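Local atomic coordinates of cytoplasmic protein (Cryptococcus neoformans var. grubii serotype A, PDB entry 7LPO), a protein that probably hydrolyses the beta-glucosidic bond of steryl glucosides, as a fungal sterylglucosidase of glycoside hydrolase family 5. Residues A[674-679]-A[694-699]; A[30-35]-A[703-708]; A[690-695]-A[763-768]. One frame throughout, in Å; residues are numbered along the deposited sequence.

Interaction 1 of 3, residues A[674-679]-A[694-699]; sequences VGIPER and RVRADD
Carboxylate oxygen OE2 of Glu678 is gripped by two nitrogens of the Arg694 guanidinium. The sound bond comes from Arg694 NE, 2.8 Å from Glu678 OE2; it arrives on the syn side of the oxygen and lies near the guanidinium plane. Arg694 NH2 adds weak bonds to the same oxygen and to Glu678 OE1, the latter at 2.9 Å. The two flat groups are turned 41° apart, so they meet in a twisted rather than coplanar pairing. Arg694 bends at chi3 (-63°), which turns NE toward the Glu678 carboxylate.

Beneath this pair runs the backbone of a beta hairpin, strands 676-682 and 689-696. Ile676 and Arg694 form an antiparallel hydrogen-bonded pair, with 2.8 Å from Ile676 N to Arg694 O and 2.9 Å from Arg694 N to Ile676 O. Gly675 comes just before, its CA 3.4 Å from Arg694 O; its phi of 113° and this closeness suit a residue without a side chain. Farther along, Glu678 and Arg679 both face Ala692 in a classic beta bulge.

The branched Ile676 lays CG1 over one face of the Arg696 guanidinium, 3.7 Å from Arg696 NH2. That guanidinium is held from its edge by Asp699, across a type I turn from Arg696 to Asp699. Asp699 OD2 takes Arg696 N at 2.8 Å and Arg696 NE at 3.0 Å, both from the same face of the carboxylate, and OD1 takes a weak bond from NH2.

With its edge tied to an acid, the Arg696 guanidinium is fixed in rotation and can offer its face to an aliphatic chain. Arg694 and Arg696 thus each have an acid that probably balances their charge, one bridging the hairpin strands and the other closing the turn.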
loop_
_atom_site.group_PDB
_atom_site.type_symbol
_atom_site.label_atom_id
_atom_site.label_comp_id
_atom_site.label_asym_id
_atom_site.label_seq_id
_atom_site.Cartn_x
_atom_site.Cartn_y
_atom_site.Cartn_z
ATOM N N VAL A 674 23.208 0.210 18.326
ATOM C CA VAL A 674 24.493 -0.477 18.313
ATOM C C VAL A 674 24.195 -1.933 18.655
ATOM O O VAL A 674 23.920 -2.269 19.809
ATOM C CB VAL A 674 25.488 0.149 19.291
ATOM C CG1 VAL A 674 26.728 -0.717 19.389
ATOM C CG2 VAL A 674 25.828 1.573 18.853
ATOM N N GLY A 675 24.241 -2.798 17.655
ATOM C CA GLY A 675 23.794 -4.165 17.802
ATOM C C GLY A 675 22.553 -4.441 16.978
ATOM O O GLY A 675 22.194 -3.693 16.066
ATOM N N ILE A 676 21.886 -5.535 17.319
ATOM C CA ILE A 676 20.745 -6.053 16.569
ATOM C C ILE A 676 19.504 -5.953 17.452
ATOM O O ILE A 676 19.507 -6.481 18.575
ATOM C CB ILE A 676 20.979 -7.505 16.125
ATOM C CG1 ILE A 676 22.183 -7.600 15.193
ATOM C CG2 ILE A 676 19.730 -8.061 15.438
ATOM C CD1 ILE A 676 22.051 -6.777 13.924
ATOM N N PRO A 677 18.430 -5.305 16.999
ATOM C CA PRO A 677 17.194 -5.308 17.793
ATOM C C PRO A 677 16.721 -6.735 18.009
ATOM O O PRO A 677 16.587 -7.511 17.061
ATOM C CB PRO A 677 16.203 -4.504 16.936
ATOM C CG PRO A 677 17.040 -3.738 15.954
ATOM C CD PRO A 677 18.275 -4.577 15.724
ATOM N N GLU A 678 16.467 -7.086 19.265
ATOM C CA GLU A 678 15.994 -8.423 19.601
ATOM C C GLU A 678 14.518 -8.456 19.970
ATOM O O GLU A 678 13.788 -9.332 19.496
ATOM C CB GLU A 678 16.826 -9.013 20.750
ATOM C CG GLU A 678 16.436 -10.439 21.099
ATOM C CD GLU A 678 17.623 -11.377 21.172
ATOM O OE1 GLU A 678 17.892 -11.897 22.270
ATOM O OE2 GLU A 678 18.285 -11.594 20.135
ATOM N N ARG A 679 14.053 -7.529 20.809
ATOM C CA ARG A 679 12.664 -7.561 21.251
ATOM C C ARG A 679 12.205 -6.173 21.681
ATOM O O ARG A 679 12.935 -5.452 22.367
ATOM C CB ARG A 679 12.464 -8.547 22.416
ATOM C CG ARG A 679 11.034 -9.024 22.494
ATOM C CD ARG A 679 10.621 -9.791 23.733
ATOM N NE ARG A 679 9.161 -9.682 23.817
ATOM C CZ ARG A 679 8.297 -10.468 23.172
ATOM N NH1 ARG A 679 8.730 -11.470 22.417
ATOM N NH2 ARG A 679 6.989 -10.250 23.286
ATOM N N ARG A 694 20.729 -7.435 20.973
ATOM C CA ARG A 694 21.838 -8.379 20.921
ATOM C C ARG A 694 23.081 -7.625 20.470
ATOM O O ARG A 694 23.108 -7.075 19.362
ATOM C CB ARG A 694 21.517 -9.526 19.964
ATOM C CG ARG A 694 22.568 -10.627 19.905
ATOM C CD ARG A 694 22.020 -11.891 19.244
ATOM N NE ARG A 694 20.916 -12.470 20.010
ATOM C CZ ARG A 694 21.065 -13.288 21.050
ATOM N NH1 ARG A 694 22.271 -13.647 21.458
ATOM N NH2 ARG A 694 20.001 -13.754 21.683
ATOM N N VAL A 695 24.098 -7.592 21.329
ATOM C CA VAL A 695 25.320 -6.826 21.103
ATOM C C VAL A 695 26.483 -7.806 21.011
ATOM O O VAL A 695 26.692 -8.615 21.921
ATOM C CB VAL A 695 25.565 -5.796 22.225
ATOM C CG1 VAL A 695 26.734 -4.867 21.871
ATOM C CG2 VAL A 695 24.310 -4.968 22.500
ATOM N N ARG A 696 27.234 -7.735 19.920
ATOM C CA ARG A 696 28.361 -8.623 19.678
ATOM C C ARG A 696 29.675 -7.934 20.034
ATOM O O ARG A 696 29.752 -6.709 20.169
ATOM C CB ARG A 696 28.392 -9.074 18.213
ATOM C CG ARG A 696 27.167 -9.869 17.771
ATOM C CD ARG A 696 26.798 -9.573 16.314
ATOM N NE ARG A 696 26.451 -8.168 16.079
ATOM C CZ ARG A 696 25.919 -7.705 14.947
ATOM N NH1 ARG A 696 25.661 -8.536 13.944
ATOM N NH2 ARG A 696 25.645 -6.414 14.817
ATOM N N ALA A 697 30.724 -8.746 20.162
ATOM C CA ALA A 697 32.021 -8.225 20.572
ATOM C C ALA A 697 32.669 -7.358 19.500
ATOM O O ALA A 697 33.528 -6.532 19.830
ATOM C CB ALA A 697 32.951 -9.380 20.938
ATOM N N ASP A 698 32.278 -7.510 18.236
ATOM C CA ASP A 698 32.856 -6.721 17.158
ATOM C C ASP A 698 31.980 -5.539 16.752
ATOM O O ASP A 698 32.288 -4.866 15.762
ATOM C CB ASP A 698 33.140 -7.605 15.940
ATOM C CG ASP A 698 31.940 -8.435 15.514
ATOM O OD1 ASP A 698 30.846 -8.259 16.093
ATOM O OD2 ASP A 698 32.095 -9.269 14.597
ATOM N N ASP A 699 30.913 -5.259 17.495
ATOM C CA ASP A 699 30.098 -4.087 17.208
ATOM C C ASP A 699 30.834 -2.816 17.616
ATOM O O ASP A 699 31.671 -2.818 18.521
ATOM C CB ASP A 699 28.757 -4.173 17.935
ATOM C CG ASP A 699 27.752 -5.035 17.191
ATOM O OD1 ASP A 699 27.712 -4.941 15.943
ATOM O OD2 ASP A 699 27.016 -5.808 17.841
#

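Interaction 2 of 3, residues A[30-35]-A[703-708]; sequences DVNGRS and EQVYTE
The type I turn from Asp30 to Gly33, which links strand 28-29 to strand 35-43, delivers Arg34 to the start of strand 707-710, where Tyr706 and Glu708 receive it. Arg34 NH1 spends its two N-H groups on different acceptors. One goes to Glu708 OE2, 2.7 Å from Arg34 NH1, using the anti lone pair of the oxygen; the other goes to Tyr706 O, 2.9 Å from Arg34 NH1. Both partners lie in the guanidinium plane, and the Glu708 carboxylate is nearly coplanar with it, 24° apart. Arg34 NH2 adds a weak bond to the same Glu708 oxygen.

The other edge of the guanidinium belongs to Asp30, whose OD2 lies 2.8 Å from Arg34 NE and is met on its syn side. Asp30 OD1 also accepts the backbone, with 2.9 Å to Arg34 N, so a single short acid braces the turn and aims the arginine. Gly33 suits the turn because its phi is positive, 86°. A bend at chi3 (-56°) turns the far end of Arg34 so that one edge meets Asp30 and another Glu708. The oxygens that meet the arginine, Asp30 OD2 and Glu708 OE2, stay 6.6 Å apart, and the cation between them probably eases their repulsion.

Val705 supplies the apolar part. Its CG1 packs 3.9 Å from Arg34 CG, against the aliphatic stem of the arginine, while CG2 lies 4.1 Å from Asn32 CB at the turn. The Tyr706 ring is at most a distant, weak cation-pi partner of Arg34.

Strand 669-673 pairs with both 35-43 and 707-710 and so joins the two segments through the backbone: Ser35 bonds to Thr673 and Glu708 to Ala672, and Arg34 rests its side chain on Ala672.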
loop_
_atom_site.group_PDB
_atom_site.type_symbol
_atom_site.label_atom_id
_atom_site.label_comp_id
_atom_site.label_asym_id
_atom_site.label_seq_id
_atom_site.Cartn_x
_atom_site.Cartn_y
_atom_site.Cartn_z
ATOM N N ASP A 30 23.371 2.290 9.080
ATOM C CA ASP A 30 24.095 3.498 8.722
ATOM C C ASP A 30 25.573 3.149 8.572
ATOM O O ASP A 30 25.985 2.010 8.795
ATOM C CB ASP A 30 23.842 4.606 9.748
ATOM C CG ASP A 30 24.472 4.336 11.100
ATOM O OD1 ASP A 30 25.260 3.371 11.261
ATOM O OD2 ASP A 30 24.166 5.122 12.023
ATOM N N VAL A 31 26.387 4.135 8.186
ATOM C CA VAL A 31 27.781 3.868 7.854
ATOM C C VAL A 31 28.624 3.499 9.066
ATOM O O VAL A 31 29.745 3.005 8.901
ATOM C CB VAL A 31 28.395 5.080 7.128
ATOM C CG1 VAL A 31 27.590 5.395 5.859
ATOM C CG2 VAL A 31 28.467 6.282 8.054
ATOM N N ASN A 32 28.110 3.687 10.278
ATOM C CA ASN A 32 28.832 3.304 11.482
ATOM C C ASN A 32 28.347 1.982 12.060
ATOM O O ASN A 32 28.679 1.656 13.204
ATOM C CB ASN A 32 28.726 4.419 12.517
ATOM C CG ASN A 32 29.451 5.681 12.077
ATOM O OD1 ASN A 32 30.572 5.625 11.572
ATOM N ND2 ASN A 32 28.807 6.825 12.256
ATOM N N GLY A 33 27.575 1.215 11.291
ATOM C CA GLY A 33 27.149 -0.107 11.684
ATOM C C GLY A 33 25.893 -0.176 12.529
ATOM O O GLY A 33 25.483 -1.279 12.903
ATOM N N ARG A 34 25.262 0.949 12.834
ATOM C CA ARG A 34 24.064 0.921 13.661
ATOM C C ARG A 34 22.885 0.354 12.880
ATOM O O ARG A 34 22.658 0.717 11.723
ATOM C CB ARG A 34 23.734 2.328 14.155
ATOM C CG ARG A 34 24.805 2.940 15.052
ATOM C CD ARG A 34 24.295 4.186 15.766
ATOM N NE ARG A 34 23.799 5.202 14.834
ATOM C CZ ARG A 34 23.140 6.297 15.200
ATOM N NH1 ARG A 34 22.887 6.531 16.481
ATOM N NH2 ARG A 34 22.730 7.165 14.284
ATOM N N SER A 35 22.138 -0.545 13.520
ATOM C CA SER A 35 20.895 -1.033 12.937
ATOM C C SER A 35 19.833 0.054 13.019
ATOM O O SER A 35 19.561 0.587 14.097
ATOM C CB SER A 35 20.411 -2.283 13.662
ATOM O OG SER A 35 21.324 -3.347 13.523
ATOM N N GLU A 703 31.618 7.281 21.948
ATOM C CA GLU A 703 30.901 8.472 22.383
ATOM C C GLU A 703 30.070 9.080 21.271
ATOM O O GLU A 703 29.136 9.840 21.549
ATOM C CB GLU A 703 31.886 9.516 22.911
ATOM C CG GLU A 703 32.730 9.047 24.081
ATOM C CD GLU A 703 31.945 8.201 25.071
ATOM O OE1 GLU A 703 31.108 8.766 25.809
ATOM O OE2 GLU A 703 32.157 6.967 25.107
ATOM N N GLN A 704 30.401 8.785 20.019
ATOM C CA GLN A 704 29.668 9.296 18.878
ATOM C C GLN A 704 28.789 8.242 18.223
ATOM O O GLN A 704 27.993 8.586 17.344
ATOM C CB GLN A 704 30.650 9.862 17.838
ATOM C CG GLN A 704 31.015 11.331 18.033
ATOM C CD GLN A 704 31.798 11.577 19.308
ATOM O OE1 GLN A 704 31.496 12.508 20.063
ATOM N NE2 GLN A 704 32.814 10.746 19.558
ATOM N N VAL A 705 28.917 6.974 18.622
ATOM C CA VAL A 705 28.172 5.863 18.032
ATOM C C VAL A 705 27.456 5.155 19.174
ATOM O O VAL A 705 28.057 4.360 19.904
ATOM C CB VAL A 705 29.074 4.897 17.256
ATOM C CG1 VAL A 705 28.253 3.802 16.603
ATOM C CG2 VAL A 705 29.872 5.674 16.211
ATOM N N TYR A 706 26.164 5.433 19.320
ATOM C CA TYR A 706 25.367 4.955 20.434
ATOM C C TYR A 706 23.963 4.653 19.931
ATOM O O TYR A 706 23.601 4.952 18.789
ATOM C CB TYR A 706 25.327 6.005 21.551
ATOM C CG TYR A 706 25.028 7.356 20.982
ATOM C CD1 TYR A 706 23.722 7.752 20.759
ATOM C CD2 TYR A 706 26.051 8.217 20.603
ATOM C CE1 TYR A 706 23.433 8.976 20.201
ATOM C CE2 TYR A 706 25.771 9.457 20.033
ATOM C CZ TYR A 706 24.459 9.826 19.841
ATOM O OH TYR A 706 24.145 11.041 19.282
ATOM N N THR A 707 23.161 4.071 20.811
ATOM C CA THR A 707 21.775 3.760 20.517
ATOM C C THR A 707 20.887 4.962 20.818
ATOM O O THR A 707 21.054 5.638 21.839
ATOM C CB THR A 707 21.339 2.549 21.337
ATOM O OG1 THR A 707 22.140 1.419 20.963
ATOM C CG2 THR A 707 19.876 2.233 21.127
ATOM N N GLU A 708 19.953 5.231 19.906
ATOM C CA GLU A 708 19.010 6.333 20.020
ATOM C C GLU A 708 17.598 5.773 19.996
ATOM O O GLU A 708 17.253 4.981 19.115
ATOM C CB GLU A 708 19.165 7.351 18.888
ATOM C CG GLU A 708 20.505 8.044 18.852
ATOM C CD GLU A 708 20.614 9.057 17.716
ATOM O OE1 GLU A 708 19.925 10.102 17.783
ATOM O OE2 GLU A 708 21.389 8.807 16.764
#

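Interaction 3 of 3, residues A[690-695]-A[763-768]; sequences KYAVRV and VYTIEV
Val695 lays its CG2 over one face of the Tyr764 ring, offset toward the rim, in a CH-pi contact of 4.1 Å from CG2 to the ring centroid. On the same buried face Tyr691 CB meets Ile766 CG2 at 3.7 Å, near the edge of the Tyr691 ring. Val693 places CG1 between its backbone N and carbonyl carbon (chi1 47°), which brings that methyl to 4.1 Å from Tyr764 CB.

The opposite face is mixed. Small Ala692 lets Val763 CG1 come within 3.8 Å of Ala692 CB, and Val763 CG2 sits over the rim of one face of the Arg694 guanidinium, whose salt bridge to Glu678 holds it there. Lys690 and Glu767 run side by side through their CG atoms, 4.1 Å apart, but their charged ends do not touch.

The backbone sets these positions. Tyr691 pairs with Ile766 and Val693 with Tyr764, each through two hydrogen bonds, such as 2.9 Å from Tyr691 N to Ile766 O. Further out, Tyr691 OH bonds to Thr673 OG1 and Tyr764 OH to Pro755 O, while the Tyr764 ring stacks on His740.

Val693, Tyr764 and Ile766 also reach Trp752 on strand 749-753, outside their sheet. This packing of an apolar face against a strand of another sheet is consistent with the beta sandwich expected of the C-terminal domain.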
loop_
_atom_site.group_PDB
_atom_site.type_symbol
_atom_site.label_atom_id
_atom_site.label_comp_id
_atom_site.label_asym_id
_atom_site.label_seq_id
_atom_site.Cartn_x
_atom_site.Cartn_y
_atom_site.Cartn_z
ATOM N N LYS A 690 10.062 -1.820 27.062
ATOM C CA LYS A 690 11.227 -2.666 27.271
ATOM C C LYS A 690 11.842 -3.004 25.923
ATOM O O LYS A 690 11.157 -3.505 25.027
ATOM C CB LYS A 690 10.853 -3.947 28.023
ATOM C CG LYS A 690 12.013 -4.921 28.178
ATOM C CD LYS A 690 11.759 -5.904 29.303
ATOM C CE LYS A 690 13.017 -6.711 29.621
ATOM N NZ LYS A 690 12.735 -8.170 29.784
ATOM N N TYR A 691 13.133 -2.719 25.782
ATOM C CA TYR A 691 13.874 -2.959 24.552
ATOM C C TYR A 691 15.078 -3.832 24.874
ATOM O O TYR A 691 15.888 -3.480 25.742
ATOM C CB TYR A 691 14.313 -1.637 23.932
ATOM C CG TYR A 691 15.112 -1.784 22.667
ATOM C CD1 TYR A 691 14.789 -2.753 21.721
ATOM C CD2 TYR A 691 16.188 -0.956 22.409
ATOM C CE1 TYR A 691 15.515 -2.889 20.569
ATOM C CE2 TYR A 691 16.914 -1.077 21.241
ATOM C CZ TYR A 691 16.572 -2.040 20.329
ATOM O OH TYR A 691 17.295 -2.151 19.166
ATOM N N ALA A 692 15.200 -4.957 24.168
ATOM C CA ALA A 692 16.333 -5.867 24.286
ATOM C C ALA A 692 17.117 -5.875 22.980
ATOM O O ALA A 692 16.529 -5.989 21.899
ATOM C CB ALA A 692 15.865 -7.285 24.615
ATOM N N VAL A 693 18.440 -5.782 23.083
ATOM C CA VAL A 693 19.316 -5.710 21.920
ATOM C C VAL A 693 20.436 -6.736 22.064
ATOM O O VAL A 693 21.015 -6.899 23.142
ATOM C CB VAL A 693 19.886 -4.286 21.742
ATOM C CG1 VAL A 693 20.414 -3.767 23.059
ATOM C CG2 VAL A 693 20.969 -4.261 20.672
ATOM N N ARG A 694 20.729 -7.435 20.973
ATOM C CA ARG A 694 21.838 -8.379 20.921
ATOM C C ARG A 694 23.081 -7.625 20.470
ATOM O O ARG A 694 23.108 -7.075 19.362
ATOM C CB ARG A 694 21.517 -9.526 19.964
ATOM C CG ARG A 694 22.568 -10.627 19.905
ATOM C CD ARG A 694 22.020 -11.891 19.244
ATOM N NE ARG A 694 20.916 -12.470 20.010
ATOM C CZ ARG A 694 21.065 -13.288 21.050
ATOM N NH1 ARG A 694 22.271 -13.647 21.458
ATOM N NH2 ARG A 694 20.001 -13.754 21.683
ATOM N N VAL A 695 24.098 -7.592 21.329
ATOM C CA VAL A 695 25.320 -6.826 21.103
ATOM C C VAL A 695 26.483 -7.806 21.011
ATOM O O VAL A 695 26.692 -8.615 21.921
ATOM C CB VAL A 695 25.565 -5.796 22.225
ATOM C CG1 VAL A 695 26.734 -4.867 21.871
ATOM C CG2 VAL A 695 24.310 -4.968 22.500
ATOM N N VAL A 763 22.808 -9.960 25.497
ATOM C CA VAL A 763 21.597 -9.167 25.360
ATOM C C VAL A 763 21.566 -8.127 26.474
ATOM O O VAL A 763 21.502 -8.471 27.660
ATOM C CB VAL A 763 20.337 -10.047 25.401
ATOM C CG1 VAL A 763 19.087 -9.164 25.357
ATOM C CG2 VAL A 763 20.346 -11.049 24.264
ATOM N N TYR A 764 21.603 -6.858 26.092
ATOM C CA TYR A 764 21.352 -5.753 27.001
ATOM C C TYR A 764 19.873 -5.376 26.948
ATOM O O TYR A 764 19.177 -5.640 25.965
ATOM C CB TYR A 764 22.203 -4.545 26.623
ATOM C CG TYR A 764 23.695 -4.767 26.590
ATOM C CD1 TYR A 764 24.262 -5.962 26.996
ATOM C CD2 TYR A 764 24.542 -3.755 26.165
ATOM C CE1 TYR A 764 25.634 -6.143 26.974
ATOM C CE2 TYR A 764 25.897 -3.926 26.131
ATOM C CZ TYR A 764 26.442 -5.119 26.533
ATOM O OH TYR A 764 27.808 -5.266 26.494
ATOM N N THR A 765 19.391 -4.752 28.020
ATOM C CA THR A 765 17.995 -4.346 28.092
ATOM C C THR A 765 17.889 -2.941 28.664
ATOM O O THR A 765 18.719 -2.506 29.467
ATOM C CB THR A 765 17.146 -5.300 28.958
ATOM O OG1 THR A 765 17.593 -5.251 30.325
ATOM C CG2 THR A 765 17.234 -6.724 28.434
ATOM N N ILE A 766 16.832 -2.245 28.257
ATOM C CA ILE A 766 16.502 -0.928 28.782
ATOM C C ILE A 766 14.995 -0.885 28.974
ATOM O O ILE A 766 14.242 -1.315 28.092
ATOM C CB ILE A 766 16.979 0.208 27.850
ATOM C CG1 ILE A 766 16.818 1.555 28.555
ATOM C CG2 ILE A 766 16.232 0.200 26.527
ATOM C CD1 ILE A 766 17.688 2.655 27.973
ATOM N N GLU A 767 14.558 -0.386 30.128
ATOM C CA GLU A 767 13.146 -0.283 30.459
ATOM C C GLU A 767 12.810 1.155 30.822
ATOM O O GLU A 767 13.582 1.832 31.509
ATOM C CB GLU A 767 12.784 -1.222 31.605
ATOM C CG GLU A 767 13.178 -2.662 31.339
ATOM C CD GLU A 767 13.255 -3.494 32.602
ATOM O OE1 GLU A 767 12.183 -3.895 33.104
ATOM O OE2 GLU A 767 14.385 -3.747 33.088
ATOM N N VAL A 768 11.652 1.612 30.355
ATOM C CA VAL A 768 11.223 2.995 30.507
ATOM C C VAL A 768 9.762 3.003 30.924
ATOM O O VAL A 768 8.969 2.175 30.459
ATOM C CB VAL A 768 11.411 3.786 29.196
ATOM C CG1 VAL A 768 10.900 5.228 29.350
ATOM C CG2 VAL A 768 12.864 3.764 28.757
#

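In the fold
All three contacts lie in one region about 30 Å from the centre of the chain, and interactions 1 and 3 fall within the C-terminal domain range. Those two share strand 689-696, the second in an antiparallel sheet ordered 676-682, 689-696, 761-770, 734-738; their centres are about 10 Å apart. Interaction 2, about 11 Å from interaction 1 and about 16 Å from interaction 3 (centre to centre), touches interaction 1 through Ser35 with Gly675 and Thr707 with Val674. Along the chain it encloses interaction 1 and crosses interaction 3. Interactions 1 and 3 thus join three neighbouring strands of one sheet, while interaction 2 ties the domain to the N-terminal part of the chain.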